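Local coordinates for protein 4'-phospho-dehydrooxetanocin synthase (Bacillus megaterium, PDB 5UL3) that catalyses the cobalamin- and S-adenosylmethionine-dependent oxidative ring contraction of dAMP to an oxetane aldehyde, a radical step in the biosynthesis of oxetanocin A, at residues T59-I64 against H71-N76; R634-F639 against S659-M664. All coordinates share one frame; numbering follows the deposited sequence.

Contact 1 of 2, residues T59-I64 against H71-N76. With EDO (1,2-ethanediol), chain O.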
loop_
_atom_site.group_PDB
_atom_site.type_symbol
_atom_site.label_atom_id
_atom_site.label_comp_id
_atom_site.label_asym_id
_atom_site.label_seq_id
_atom_site.Cartn_x
_atom_site.Cartn_y
_atom_site.Cartn_z
ATOM N N THR A 59 -5.096 -18.233 -20.811
ATOM C CA THR A 59 -3.827 -18.328 -21.506
ATOM C C THR A 59 -4.003 -19.103 -22.811
ATOM O O THR A 59 -4.709 -20.114 -22.865
ATOM C CB THR A 59 -2.789 -19.015 -20.613
ATOM O OG1 THR A 59 -2.794 -18.382 -19.317
ATOM C CG2 THR A 59 -1.404 -18.862 -21.215
ATOM N N THR A 60 -3.372 -18.600 -23.859
ATOM C CA THR A 60 -3.613 -19.029 -25.233
ATOM C C THR A 60 -2.282 -19.242 -25.932
ATOM O O THR A 60 -1.380 -18.415 -25.807
ATOM C CB THR A 60 -4.420 -17.969 -26.019
ATOM O OG1 THR A 60 -5.626 -17.676 -25.325
ATOM C CG2 THR A 60 -4.768 -18.492 -27.419
ATOM N N LEU A 61 -2.167 -20.337 -26.692
ATOM C CA LEU A 61 -1.003 -20.599 -27.525
ATOM C C LEU A 61 -1.384 -20.492 -28.999
ATOM O O LEU A 61 -2.384 -21.077 -29.427
ATOM C CB LEU A 61 -0.437 -21.993 -27.232
ATOM C CG LEU A 61 0.681 -22.468 -28.150
ATOM C CD1 LEU A 61 1.920 -21.604 -27.996
ATOM C CD2 LEU A 61 0.999 -23.931 -27.859
ATOM N N TYR A 62 -0.606 -19.724 -29.754
ATOM C CA TYR A 62 -0.692 -19.688 -31.208
ATOM C C TYR A 62 0.503 -20.442 -31.771
ATOM O O TYR A 62 1.648 -20.152 -31.414
ATOM C CB TYR A 62 -0.704 -18.252 -31.738
ATOM C CG TYR A 62 -1.796 -17.418 -31.126
ATOM C CD1 TYR A 62 -1.611 -16.782 -29.898
ATOM C CD2 TYR A 62 -3.015 -17.268 -31.771
ATOM C CE1 TYR A 62 -2.643 -16.019 -29.332
ATOM C CE2 TYR A 62 -4.032 -16.512 -31.218
ATOM C CZ TYR A 62 -3.841 -15.891 -30.007
ATOM O OH TYR A 62 -4.876 -15.154 -29.479
ATOM N N VAL A 63 0.237 -21.411 -32.631
ATOM C CA VAL A 63 1.284 -22.107 -33.367
ATOM C C VAL A 63 1.162 -21.654 -34.813
ATOM O O VAL A 63 0.171 -21.962 -35.482
ATOM C CB VAL A 63 1.163 -23.632 -33.246
ATOM C CG1 VAL A 63 2.407 -24.303 -33.842
ATOM C CG2 VAL A 63 0.980 -24.027 -31.789
ATOM N N ILE A 64 2.136 -20.877 -35.280
ATOM C CA ILE A 64 2.117 -20.340 -36.635
ATOM C C ILE A 64 2.893 -21.314 -37.518
ATOM O O ILE A 64 4.124 -21.339 -37.492
ATOM C CB ILE A 64 2.709 -18.934 -36.693
ATOM C CG1 ILE A 64 1.902 -17.976 -35.803
ATOM C CG2 ILE A 64 2.732 -18.443 -38.130
ATOM C CD1 ILE A 64 2.442 -16.564 -35.793
ATOM N N HIS A 71 -2.619 -22.251 -35.863
ATOM C CA HIS A 71 -3.360 -23.026 -34.871
ATOM C C HIS A 71 -3.491 -22.220 -33.590
ATOM O O HIS A 71 -2.546 -21.548 -33.184
ATOM C CB HIS A 71 -2.647 -24.333 -34.541
ATOM C CG HIS A 71 -2.355 -25.187 -35.734
ATOM N ND1 HIS A 71 -3.205 -26.183 -36.162
ATOM C CD2 HIS A 71 -1.297 -25.200 -36.577
ATOM C CE1 HIS A 71 -2.688 -26.766 -37.229
ATOM N NE2 HIS A 71 -1.530 -26.190 -37.500
ATOM N N VAL A 72 -4.644 -22.326 -32.940
ATOM C CA VAL A 72 -4.896 -21.604 -31.696
ATOM C C VAL A 72 -5.420 -22.594 -30.665
ATOM O O VAL A 72 -6.438 -23.259 -30.900
ATOM C CB VAL A 72 -5.890 -20.446 -31.892
ATOM C CG1 VAL A 72 -5.939 -19.566 -30.628
ATOM C CG2 VAL A 72 -5.511 -19.610 -33.114
ATOM N N PHE A 73 -4.746 -22.661 -29.511
ATOM C CA PHE A 73 -5.104 -23.538 -28.397
ATOM C C PHE A 73 -5.494 -22.700 -27.188
ATOM O O PHE A 73 -4.718 -21.837 -26.760
ATOM C CB PHE A 73 -3.926 -24.432 -28.000
ATOM C CG PHE A 73 -3.485 -25.387 -29.081
ATOM C CD1 PHE A 73 -2.518 -25.016 -30.005
ATOM C CD2 PHE A 73 -4.019 -26.668 -29.152
ATOM C CE1 PHE A 73 -2.106 -25.907 -31.002
ATOM C CE2 PHE A 73 -3.616 -27.557 -30.144
ATOM C CZ PHE A 73 -2.661 -27.175 -31.062
ATOM N N SER A 74 -6.661 -22.981 -26.615
ATOM C CA SER A 74 -7.162 -22.248 -25.450
ATOM C C SER A 74 -7.706 -23.253 -24.445
ATOM O O SER A 74 -8.920 -23.450 -24.337
ATOM C CB SER A 74 -8.221 -21.224 -25.862
ATOM O OG SER A 74 -8.688 -20.494 -24.745
ATOM N N PRO A 75 -6.825 -23.892 -23.672
ATOM C CA PRO A 75 -7.262 -25.020 -22.833
ATOM C C PRO A 75 -8.152 -24.624 -21.678
ATOM O O PRO A 75 -8.875 -25.485 -21.159
ATOM C CB PRO A 75 -5.947 -25.621 -22.331
ATOM C CG PRO A 75 -4.933 -24.569 -22.490
ATOM C CD PRO A 75 -5.379 -23.664 -23.614
ATOM N N ASN A 76 -8.127 -23.362 -21.252
ATOM C CA ASN A 76 -8.843 -22.915 -20.062
ATOM C C ASN A 76 -10.079 -22.091 -20.363
ATOM O O ASN A 76 -10.814 -21.751 -19.432
ATOM C CB ASN A 76 -7.903 -22.099 -19.157
ATOM C CG ASN A 76 -6.695 -22.893 -18.730
ATOM O OD1 ASN A 76 -6.726 -24.120 -18.753
ATOM N ND2 ASN A 76 -5.621 -22.204 -18.336
HETATM C C1 EDO O . -10.083 -28.099 -22.572
HETATM O O1 EDO O . -8.657 -28.038 -22.429
HETATM C C2 EDO O . -10.656 -28.313 -21.175
HETATM O O2 EDO O . -12.087 -28.283 -21.209
HETATM O O HOH W 1 -7.179 -20.817 -22.399
HETATM O O HOH W 2 -8.277 -17.921 -25.910
#
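With its CG1 anti to the backbone N (chi1 -170°), V72 turns both methyls to Y62 and brings CG1 to T60 as well. V72 CG1 lies 3.6 Å from T60 CG2 and equally far from Y62 CE2, and V72 CG2 meets the neighbouring ring atom CD2, an oblique approach. The Y62 and V72 side chains run alongside each other in the same direction. The Y62 hydroxyl bonds Q151 and N82.

On the other face of the sheet, V63 and F73 sit diagonally. F73 has CG beside its backbone N (chi1 -63°), which carries the ring toward V63. V63 CG2 comes to the rim of that ring, 3.7 Å from F73 CE1. L17 of helix 7-21 covers L61 and F73 on this face.

Four backbone bonds join the strands in two pairs. L61 N gives to F73 O at 3.0 Å, and F73 N returns a nearly straight bond to L61 O at 2.8 Å. V63 and H71 exchange the second pair. Y62 and V72 between them form the non-hydrogen-bonded pair.

Beyond the last bridge, water takes over. One water donates to T59 O and S74 OG and accepts from N76 N. A second donates to T60 OG1 and to S74 OG, 2.9 Å away. T60 OG1 also bonds N58 O, and S74 OG also bonds R77 O.

The strands run antiparallel at 163°. This is a beta hairpin, and it supplies the two inner strands of the four-stranded antiparallel sheet in the N-terminal domain.

Contact 2 of 2, residues R634-F639 against S659-M664. With EDO (1,2-ethanediol), chain T; EDO (1,2-ethanediol), chain H.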
loop_
_atom_site.group_PDB
_atom_site.type_symbol
_atom_site.label_atom_id
_atom_site.label_comp_id
_atom_site.label_asym_id
_atom_site.label_seq_id
_atom_site.Cartn_x
_atom_site.Cartn_y
_atom_site.Cartn_z
ATOM N N ARG A 634 7.588 3.329 24.276
ATOM C CA ARG A 634 6.352 3.948 23.798
ATOM C C ARG A 634 5.662 4.707 24.918
ATOM O O ARG A 634 5.167 5.822 24.720
ATOM C CB ARG A 634 5.423 2.875 23.227
ATOM C CG ARG A 634 4.070 3.415 22.769
ATOM C CD ARG A 634 3.122 2.255 22.443
ATOM N NE ARG A 634 3.559 1.456 21.296
ATOM C CZ ARG A 634 3.220 1.704 20.033
ATOM N NH1 ARG A 634 2.436 2.750 19.720
ATOM N NH2 ARG A 634 3.658 0.897 19.079
ATOM N N GLU A 635 5.611 4.104 26.098
ATOM C CA GLU A 635 5.034 4.751 27.266
ATOM C C GLU A 635 5.778 6.043 27.598
ATOM O O GLU A 635 5.164 7.101 27.792
ATOM C CB GLU A 635 5.086 3.741 28.414
ATOM C CG GLU A 635 4.396 4.073 29.694
ATOM C CD GLU A 635 4.452 2.885 30.644
ATOM O OE1 GLU A 635 3.747 1.889 30.381
ATOM O OE2 GLU A 635 5.235 2.923 31.616
ATOM N N ILE A 636 7.112 5.986 27.625
ATOM C CA ILE A 636 7.904 7.180 27.924
ATOM C C ILE A 636 7.680 8.248 26.859
ATOM O O ILE A 636 7.603 9.443 27.166
ATOM C CB ILE A 636 9.399 6.825 28.050
ATOM C CG1 ILE A 636 9.643 5.862 29.216
ATOM C CG2 ILE A 636 10.239 8.088 28.221
ATOM C CD1 ILE A 636 11.079 5.276 29.203
ATOM N N SER A 637 7.566 7.833 25.594
ATOM C CA SER A 637 7.331 8.786 24.510
ATOM C C SER A 637 5.953 9.429 24.615
ATOM O O SER A 637 5.800 10.621 24.320
ATOM C CB SER A 637 7.488 8.094 23.153
ATOM O OG SER A 637 8.825 7.645 22.973
ATOM N N HIS A 638 4.932 8.660 25.004
ATOM C CA HIS A 638 3.616 9.265 25.181
ATOM C C HIS A 638 3.644 10.309 26.290
ATOM O O HIS A 638 3.145 11.431 26.128
ATOM C CB HIS A 638 2.556 8.214 25.502
ATOM C CG HIS A 638 1.249 8.824 25.905
ATOM N ND1 HIS A 638 0.326 9.266 24.982
ATOM C CD2 HIS A 638 0.743 9.136 27.123
ATOM C CE1 HIS A 638 -0.707 9.801 25.615
ATOM N NE2 HIS A 638 -0.476 9.737 26.916
ATOM N N PHE A 639 4.207 9.953 27.436
ATOM C CA PHE A 639 4.117 10.875 28.554
ATOM C C PHE A 639 5.129 12.003 28.463
ATOM O O PHE A 639 5.000 12.987 29.201
ATOM C CB PHE A 639 4.228 10.106 29.867
ATOM C CG PHE A 639 2.986 9.341 30.195
ATOM C CD1 PHE A 639 1.821 10.014 30.537
ATOM C CD2 PHE A 639 2.958 7.963 30.112
ATOM C CE1 PHE A 639 0.645 9.315 30.818
ATOM C CE2 PHE A 639 1.790 7.260 30.378
ATOM C CZ PHE A 639 0.634 7.931 30.732
ATOM N N SER A 659 2.594 12.293 38.072
ATOM C CA SER A 659 3.203 11.899 39.339
ATOM C C SER A 659 3.101 10.392 39.553
ATOM O O SER A 659 4.078 9.754 39.960
ATOM C CB SER A 659 2.552 12.662 40.491
ATOM O OG SER A 659 3.308 12.520 41.674
ATOM N N ASP A 660 1.937 9.804 39.260
ATOM C CA ASP A 660 1.793 8.350 39.321
ATOM C C ASP A 660 2.804 7.655 38.418
ATOM O O ASP A 660 3.439 6.672 38.816
ATOM C CB ASP A 660 0.374 7.941 38.924
ATOM C CG ASP A 660 -0.621 8.129 40.044
ATOM O OD1 ASP A 660 -0.205 8.555 41.143
ATOM O OD2 ASP A 660 -1.818 7.846 39.824
ATOM N N PHE A 661 2.951 8.145 37.183
ATOM C CA PHE A 661 3.869 7.521 36.237
ATOM C C PHE A 661 5.309 7.618 36.728
ATOM O O PHE A 661 6.043 6.622 36.731
ATOM C CB PHE A 661 3.706 8.169 34.859
ATOM C CG PHE A 661 4.686 7.688 33.836
ATOM C CD1 PHE A 661 4.469 6.507 33.147
ATOM C CD2 PHE A 661 5.829 8.422 33.555
ATOM C CE1 PHE A 661 5.376 6.064 32.203
ATOM C CE2 PHE A 661 6.736 7.990 32.610
ATOM C CZ PHE A 661 6.514 6.806 31.933
ATOM N N LEU A 662 5.730 8.817 37.146
ATOM C CA LEU A 662 7.089 8.991 37.656
ATOM C C LEU A 662 7.334 8.123 38.881
ATOM O O LEU A 662 8.424 7.563 39.047
ATOM C CB LEU A 662 7.347 10.460 37.992
ATOM C CG LEU A 662 7.351 11.404 36.794
ATOM C CD1 LEU A 662 7.642 12.852 37.185
ATOM C CD2 LEU A 662 8.353 10.904 35.788
ATOM N N ARG A 663 6.332 8.002 39.754
ATOM C CA ARG A 663 6.494 7.182 40.949
ATOM C C ARG A 663 6.600 5.706 40.588
ATOM O O ARG A 663 7.389 4.969 41.189
ATOM C CB ARG A 663 5.334 7.426 41.912
ATOM C CG ARG A 663 5.411 6.611 43.187
ATOM C CD ARG A 663 4.303 6.989 44.152
ATOM N NE ARG A 663 2.979 6.714 43.598
ATOM C CZ ARG A 663 2.359 5.542 43.694
ATOM N NH1 ARG A 663 2.944 4.528 44.321
ATOM N NH2 ARG A 663 1.155 5.383 43.162
ATOM N N MET A 664 5.825 5.260 39.601
ATOM C CA MET A 664 5.941 3.884 39.131
ATOM C C MET A 664 7.330 3.579 38.588
ATOM O O MET A 664 7.750 2.418 38.604
ATOM C CB MET A 664 4.887 3.614 38.058
ATOM C CG MET A 664 4.803 2.167 37.608
ATOM S SD MET A 664 3.832 1.982 36.100
ATOM C CE MET A 664 4.808 2.945 34.946
HETATM C C1 EDO T . 5.431 -2.031 21.688
HETATM O O1 EDO T . 4.410 -1.118 22.122
HETATM C C2 EDO T . 5.339 -2.206 20.187
HETATM O O2 EDO T . 5.699 -0.975 19.570
HETATM C C1 EDO H . 0.969 9.738 21.520
HETATM O O1 EDO H . 0.419 8.737 22.385
HETATM C C2 EDO H . 0.529 9.397 20.095
HETATM O O2 EDO H . 0.972 10.431 19.224
#
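F661 reaches across to segment 634-639 and meets E635, I636 and F639 with different parts of its ring. F639 lies over one face of the F661 ring. Its CD2 is displaced toward the rim and lies 3.7 Å from F661 CD1. The two ring planes are inclined at 33°, with centroids 4.7 Å apart, so the pair is oblique.

E635 approaches at the edge of F661, near the ring plane. Its CG is anti to the backbone N (chi1 -172°), and the extended chain carries the carboxylate to the rim of the ring. E635 OE2 comes to 3.2 Å from F661 CE1, with the carboxylate turned 80° from the ring plane. I636 CG1 meets the rim further round, 4.3 Å from F661 CZ. M664 comes at E635 from the opposite direction, and its CE lies 3.4 Å from E635 OE2.

The axes of the two helical segments are 11.9 Å apart at closest approach, a gap spanned by side chains alone. Helix 683-709 packs on I636 and F639 through I696 and W693. No hydrogen bond or salt bridge joins the two segments. The contact therefore rests largely on van der Waals packing round F661, and the ring edge facing OE2 probably adds a weak electrostatic attraction to the carboxylate.

How the contacts relate
From the N terminus, contact 1 comes first. It closes a short loop, with six residues between its segments, and pairs strand 60-64 with strand 69-73 in the N-terminal domain. The chain then passes through the cobalamin-binding Rossmann domain and the radical SAM domain. Contact 2 follows near the C terminus. It closes a loop of 19 residues, mostly helical, and joins helix 620-648 to helix 652-664 in the C-terminal helix bundle. The two loops lie in series, so they neither nest nor cross. Their centres are 68 Å apart on opposite sides of the chain's centre, and both lie away from the annotated cofactor sites.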